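Local coordinates for protein putative oxidoreductase (PDB 2ISM) that belongs to the glucose/sorbosone dehydrogenase family of six-bladed beta-propellers, carries a bound calcium ion and is probably an oxidoreductase, at residues A310-V322 and Y329-V341. Numbering follows the deposited sequence.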
loop_
_atom_site.group_PDB
_atom_site.type_symbol
_atom_site.label_atom_id
_atom_site.label_comp_id
_atom_site.label_asym_id
_atom_site.label_seq_id
_atom_site.Cartn_x
_atom_site.Cartn_y
_atom_site.Cartn_z
ATOM N N ALA B 310 2.597 7.532 -11.717
ATOM C CA ALA B 310 2.774 6.206 -11.134
ATOM C C ALA B 310 2.831 5.109 -12.191
ATOM O O ALA B 310 3.354 4.022 -11.944
ATOM C CB ALA B 310 1.649 5.917 -10.145
ATOM N N LEU B 311 2.281 5.388 -13.368
ATOM C CA LEU B 311 2.290 4.412 -14.452
ATOM C C LEU B 311 2.170 5.107 -15.804
ATOM O O LEU B 311 1.419 6.067 -15.952
ATOM C CB LEU B 311 1.135 3.418 -14.294
ATOM C CG LEU B 311 1.104 2.295 -15.335
ATOM C CD1 LEU B 311 2.265 1.355 -15.069
ATOM C CD2 LEU B 311 -0.224 1.539 -15.275
ATOM N N SER B 312 2.915 4.617 -16.788
ATOM C CA SER B 312 2.875 5.188 -18.131
ATOM C C SER B 312 3.425 4.177 -19.122
ATOM O O SER B 312 4.169 3.276 -18.744
ATOM C CB SER B 312 3.702 6.473 -18.192
ATOM O OG SER B 312 5.061 6.215 -17.906
ATOM N N GLY B 313 3.050 4.330 -20.388
ATOM C CA GLY B 313 3.515 3.419 -21.418
ATOM C C GLY B 313 2.532 2.309 -21.735
ATOM O O GLY B 313 2.878 1.349 -22.425
ATOM N N PHE B 314 1.302 2.433 -21.242
ATOM C CA PHE B 314 0.282 1.410 -21.477
ATOM C C PHE B 314 -0.947 1.934 -22.216
ATOM O O PHE B 314 -1.917 1.203 -22.417
ATOM C CB PHE B 314 -0.148 0.803 -20.141
ATOM C CG PHE B 314 0.920 -0.013 -19.481
ATOM C CD1 PHE B 314 0.973 -1.390 -19.667
ATOM C CD2 PHE B 314 1.903 0.599 -18.709
ATOM C CE1 PHE B 314 1.991 -2.152 -19.093
ATOM C CE2 PHE B 314 2.927 -0.152 -18.129
ATOM C CZ PHE B 314 2.971 -1.529 -18.323
ATOM N N GLY B 315 -0.902 3.199 -22.620
ATOM C CA GLY B 315 -2.026 3.783 -23.325
ATOM C C GLY B 315 -3.039 4.412 -22.384
ATOM O O GLY B 315 -2.730 4.720 -21.229
ATOM N N ARG B 316 -4.257 4.595 -22.884
ATOM C CA ARG B 316 -5.339 5.201 -22.115
ATOM C C ARG B 316 -5.747 4.326 -20.929
ATOM O O ARG B 316 -5.910 3.117 -21.068
ATOM C CB ARG B 316 -6.544 5.430 -23.034
ATOM C CG ARG B 316 -6.255 6.351 -24.211
ATOM C CD ARG B 316 -7.324 6.233 -25.290
ATOM N NE ARG B 316 -8.660 6.594 -24.817
ATOM C CZ ARG B 316 -9.077 7.842 -24.625
ATOM N NH1 ARG B 316 -8.264 8.865 -24.861
ATOM N NH2 ARG B 316 -10.315 8.068 -24.204
ATOM N N LEU B 317 -5.904 4.942 -19.761
ATOM C CA LEU B 317 -6.302 4.203 -18.563
ATOM C C LEU B 317 -7.619 4.651 -17.934
ATOM O O LEU B 317 -7.753 5.806 -17.530
ATOM C CB LEU B 317 -5.285 4.428 -17.438
ATOM C CG LEU B 317 -3.821 4.110 -17.792
ATOM C CD1 LEU B 317 -2.953 4.236 -16.548
ATOM C CD2 LEU B 317 -3.716 2.700 -18.365
ATOM N N ARG B 318 -8.587 3.741 -17.845
ATOM C CA ARG B 318 -9.895 4.090 -17.294
ATOM C C ARG B 318 -10.425 3.680 -15.919
ATOM O O ARG B 318 -10.923 4.520 -15.168
ATOM C CB ARG B 318 -10.893 3.478 -18.286
ATOM C CG ARG B 318 -12.323 3.969 -18.112
ATOM C CD ARG B 318 -13.235 3.432 -19.213
ATOM N NE ARG B 318 -13.063 4.117 -20.497
ATOM C CZ ARG B 318 -13.574 5.311 -20.788
ATOM N NH1 ARG B 318 -14.290 5.965 -19.886
ATOM N NH2 ARG B 318 -13.390 5.844 -21.991
ATOM N N GLU B 319 -10.321 2.395 -15.590
ATOM C CA GLU B 319 -10.799 1.904 -14.301
ATOM C C GLU B 319 -9.570 1.795 -13.399
ATOM O O GLU B 319 -8.454 1.581 -13.870
ATOM C CB GLU B 319 -11.479 0.528 -14.404
ATOM C CG GLU B 319 -11.674 -0.207 -13.062
ATOM C CD GLU B 319 -12.706 0.448 -12.151
ATOM O OE1 GLU B 319 -12.554 1.646 -11.838
ATOM O OE2 GLU B 319 -13.670 -0.242 -11.742
ATOM N N VAL B 320 -9.785 1.967 -12.100
ATOM C CA VAL B 320 -8.723 1.844 -11.111
ATOM C C VAL B 320 -9.378 1.548 -9.766
ATOM O O VAL B 320 -10.184 2.334 -9.266
ATOM C CB VAL B 320 -7.840 3.127 -11.023
ATOM C CG1 VAL B 320 -8.699 4.359 -10.868
ATOM C CG2 VAL B 320 -6.870 3.008 -9.853
ATOM N N GLN B 321 -9.043 0.394 -9.201
ATOM C CA GLN B 321 -9.603 -0.037 -7.928
ATOM C C GLN B 321 -8.616 -0.864 -7.134
ATOM O O GLN B 321 -7.789 -1.575 -7.703
ATOM C CB GLN B 321 -10.844 -0.903 -8.137
ATOM C CG GLN B 321 -12.128 -0.166 -8.414
ATOM C CD GLN B 321 -13.333 -1.006 -8.047
ATOM O OE1 GLN B 321 -13.636 -1.192 -6.868
ATOM N NE2 GLN B 321 -14.014 -1.537 -9.055
ATOM N N VAL B 322 -8.723 -0.782 -5.816
ATOM C CA VAL B 322 -7.856 -1.559 -4.945
ATOM C C VAL B 322 -8.533 -2.914 -4.792
ATOM O O VAL B 322 -9.711 -2.981 -4.451
ATOM C CB VAL B 322 -7.716 -0.901 -3.558
ATOM C CG1 VAL B 322 -6.788 -1.736 -2.679
ATOM C CG2 VAL B 322 -7.175 0.507 -3.708
ATOM N N TYR B 329 -5.623 -2.341 -9.126
ATOM C CA TYR B 329 -6.006 -2.815 -10.454
ATOM C C TYR B 329 -6.360 -1.649 -11.363
ATOM O O TYR B 329 -7.032 -0.707 -10.948
ATOM C CB TYR B 329 -7.199 -3.769 -10.343
ATOM C CG TYR B 329 -6.841 -5.127 -9.788
ATOM C CD1 TYR B 329 -6.688 -6.224 -10.636
ATOM C CD2 TYR B 329 -6.628 -5.314 -8.422
ATOM C CE1 TYR B 329 -6.332 -7.472 -10.142
ATOM C CE2 TYR B 329 -6.267 -6.562 -7.916
ATOM C CZ TYR B 329 -6.122 -7.636 -8.784
ATOM O OH TYR B 329 -5.770 -8.875 -8.297
ATOM N N VAL B 330 -5.903 -1.713 -12.607
ATOM C CA VAL B 330 -6.178 -0.662 -13.573
ATOM C C VAL B 330 -6.544 -1.297 -14.910
ATOM O O VAL B 330 -6.076 -2.391 -15.223
ATOM C CB VAL B 330 -4.939 0.243 -13.761
ATOM C CG1 VAL B 330 -5.203 1.276 -14.838
ATOM C CG2 VAL B 330 -4.596 0.935 -12.440
ATOM N N THR B 331 -7.399 -0.632 -15.682
ATOM C CA THR B 331 -7.774 -1.156 -16.993
ATOM C C THR B 331 -7.402 -0.144 -18.068
ATOM O O THR B 331 -7.329 1.058 -17.804
ATOM C CB THR B 331 -9.288 -1.449 -17.103
ATOM O OG1 THR B 331 -10.026 -0.218 -17.092
ATOM C CG2 THR B 331 -9.741 -2.336 -15.951
ATOM N N THR B 332 -7.154 -0.634 -19.279
ATOM C CA THR B 332 -6.795 0.239 -20.387
ATOM C C THR B 332 -8.036 0.510 -21.236
ATOM O O THR B 332 -8.996 -0.270 -21.231
ATOM C CB THR B 332 -5.688 -0.381 -21.257
ATOM O OG1 THR B 332 -6.151 -1.614 -21.810
ATOM C CG2 THR B 332 -4.445 -0.657 -20.420
ATOM N N SER B 333 -8.016 1.622 -21.961
ATOM C CA SER B 333 -9.161 2.010 -22.771
ATOM C C SER B 333 -8.860 2.258 -24.240
ATOM O O SER B 333 -9.672 2.843 -24.962
ATOM C CB SER B 333 -9.893 3.155 -22.067
ATOM O OG SER B 333 -11.171 3.384 -22.624
ATOM N N ASN B 334 -7.690 1.802 -24.671
ATOM C CA ASN B 334 -7.237 1.970 -26.049
ATOM C C ASN B 334 -8.187 1.655 -27.193
ATOM O O ASN B 334 -7.997 2.135 -28.312
ATOM C CB ASN B 334 -5.940 1.185 -26.229
ATOM C CG ASN B 334 -4.896 1.576 -25.212
ATOM O OD1 ASN B 334 -4.271 0.724 -24.575
ATOM N ND2 ASN B 334 -4.700 2.874 -25.053
ATOM N N ARG B 335 -9.211 0.859 -26.913
ATOM C CA ARG B 335 -10.169 0.485 -27.946
ATOM C C ARG B 335 -11.496 1.237 -27.856
ATOM O O ARG B 335 -12.481 0.828 -28.470
ATOM C CB ARG B 335 -10.417 -1.027 -27.885
ATOM C CG ARG B 335 -9.155 -1.856 -28.086
ATOM C CD ARG B 335 -9.411 -3.345 -27.901
ATOM N NE ARG B 335 -10.377 -3.867 -28.866
ATOM C CZ ARG B 335 -10.845 -5.111 -28.854
ATOM N NH1 ARG B 335 -10.433 -5.965 -27.926
ATOM N NH2 ARG B 335 -11.729 -5.501 -29.765
ATOM N N ASP B 336 -11.527 2.343 -27.117
ATOM C CA ASP B 336 -12.768 3.101 -26.973
ATOM C C ASP B 336 -13.040 4.087 -28.107
ATOM O O ASP B 336 -13.977 4.881 -28.030
ATOM C CB ASP B 336 -12.808 3.842 -25.627
ATOM C CG ASP B 336 -11.747 4.923 -25.510
ATOM O OD1 ASP B 336 -11.156 5.317 -26.541
ATOM O OD2 ASP B 336 -11.516 5.395 -24.375
ATOM N N GLY B 337 -12.224 4.033 -29.155
ATOM C CA GLY B 337 -12.415 4.920 -30.285
ATOM C C GLY B 337 -11.598 6.199 -30.242
ATOM O O GLY B 337 -11.613 6.977 -31.194
ATOM N N ARG B 338 -10.881 6.420 -29.146
ATOM C CA ARG B 338 -10.073 7.621 -29.001
ATOM C C ARG B 338 -8.602 7.289 -28.756
ATOM O O ARG B 338 -7.837 8.131 -28.282
ATOM C CB ARG B 338 -10.609 8.465 -27.843
ATOM C CG ARG B 338 -12.013 9.035 -28.052
ATOM C CD ARG B 338 -12.612 9.419 -26.707
ATOM N NE ARG B 338 -13.667 10.429 -26.779
ATOM C CZ ARG B 338 -14.886 10.233 -27.273
ATOM N NH1 ARG B 338 -15.238 9.052 -27.762
ATOM N NH2 ARG B 338 -15.763 11.227 -27.260
ATOM N N GLY B 339 -8.203 6.067 -29.081
ATOM C CA GLY B 339 -6.821 5.687 -28.867
ATOM C C GLY B 339 -6.210 4.880 -29.993
ATOM O O GLY B 339 -6.772 4.770 -31.085
ATOM N N GLN B 340 -5.037 4.326 -29.723
ATOM C CA GLN B 340 -4.335 3.506 -30.697
ATOM C C GLN B 340 -4.444 2.066 -30.221
ATOM O O GLN B 340 -3.965 1.728 -29.139
ATOM C CB GLN B 340 -2.866 3.916 -30.774
ATOM C CG GLN B 340 -2.648 5.382 -31.099
ATOM C CD GLN B 340 -1.183 5.774 -31.040
ATOM O OE1 GLN B 340 -0.546 5.688 -29.988
ATOM N NE2 GLN B 340 -0.640 6.204 -32.176
ATOM N N VAL B 341 -5.081 1.225 -31.024
ATOM C CA VAL B 341 -5.255 -0.173 -30.662
ATOM C C VAL B 341 -4.052 -1.014 -31.053
ATOM O O VAL B 341 -3.595 -0.978 -32.194
ATOM C CB VAL B 341 -6.516 -0.769 -31.327
ATOM C CG1 VAL B 341 -6.681 -2.223 -30.919
ATOM C CG2 VAL B 341 -7.743 0.041 -30.926
HETATM O O HOH W 1 -5.719 9.124 -26.315
#
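An antiparallel beta hairpin of the last propeller blade, strands 317-322 and 328-332, forms this contact; the blade is closed by strand 23-27 from the N-terminal end of the chain, joined to the hairpin through strand 348-351. Gln-321 and Tyr-329 make a hydrogen-bonded pair, with Tyr-329 N donating to Gln-321 O at 2.7 Å, while Leu-317 with Thr-332 and Val-320 with Val-330 are non-hydrogen-bonded pairs. Between these two the register slips by one residue, a beta bulge at which Thr-331 O takes the backbone N of Arg-318 and the Thr-331 hydroxyl takes the next one, Glu-319 N to Thr-331 OG1 being 3.0 Å. A chi1 of 69° puts this OG1 between its own N and carbonyl carbon, and it also bonds to Pro-33 O. On the face bearing Leu-317 and Val-320, Val-330 spans both: CG1 meets Leu-317 CD2, and CG2 lies alongside Val-320 CG2 at 4.0 Å.

Beyond the strands, the type I turn from Ser-333 to Asp-336 brings a carboxylate to two arginines. Arg-316 turns one side of its guanidinium to Asp-336, NE and NH2 both reaching OD2 on its syn side, NH2 at 2.9 Å, with the guanidinium and carboxylate planes 67° apart. Arg-318 NH2 approaches Asp-336 OD2 from the anti side at 3.1 Å, while its NE donates to Ser-333 OG. That hydroxyl in turn donates to OD2 from above the carboxylate plane, making four donors to one oxygen, which would be expected to stabilise the charged carboxylate. OD1 instead closes an Asx turn by accepting from Arg-338 N. Arg-338 CB sits over the centre of the Arg-316 guanidinium, 3.6 Å above its plane, and at the edge of that group a water links Arg-316 NH1 to Arg-338 O.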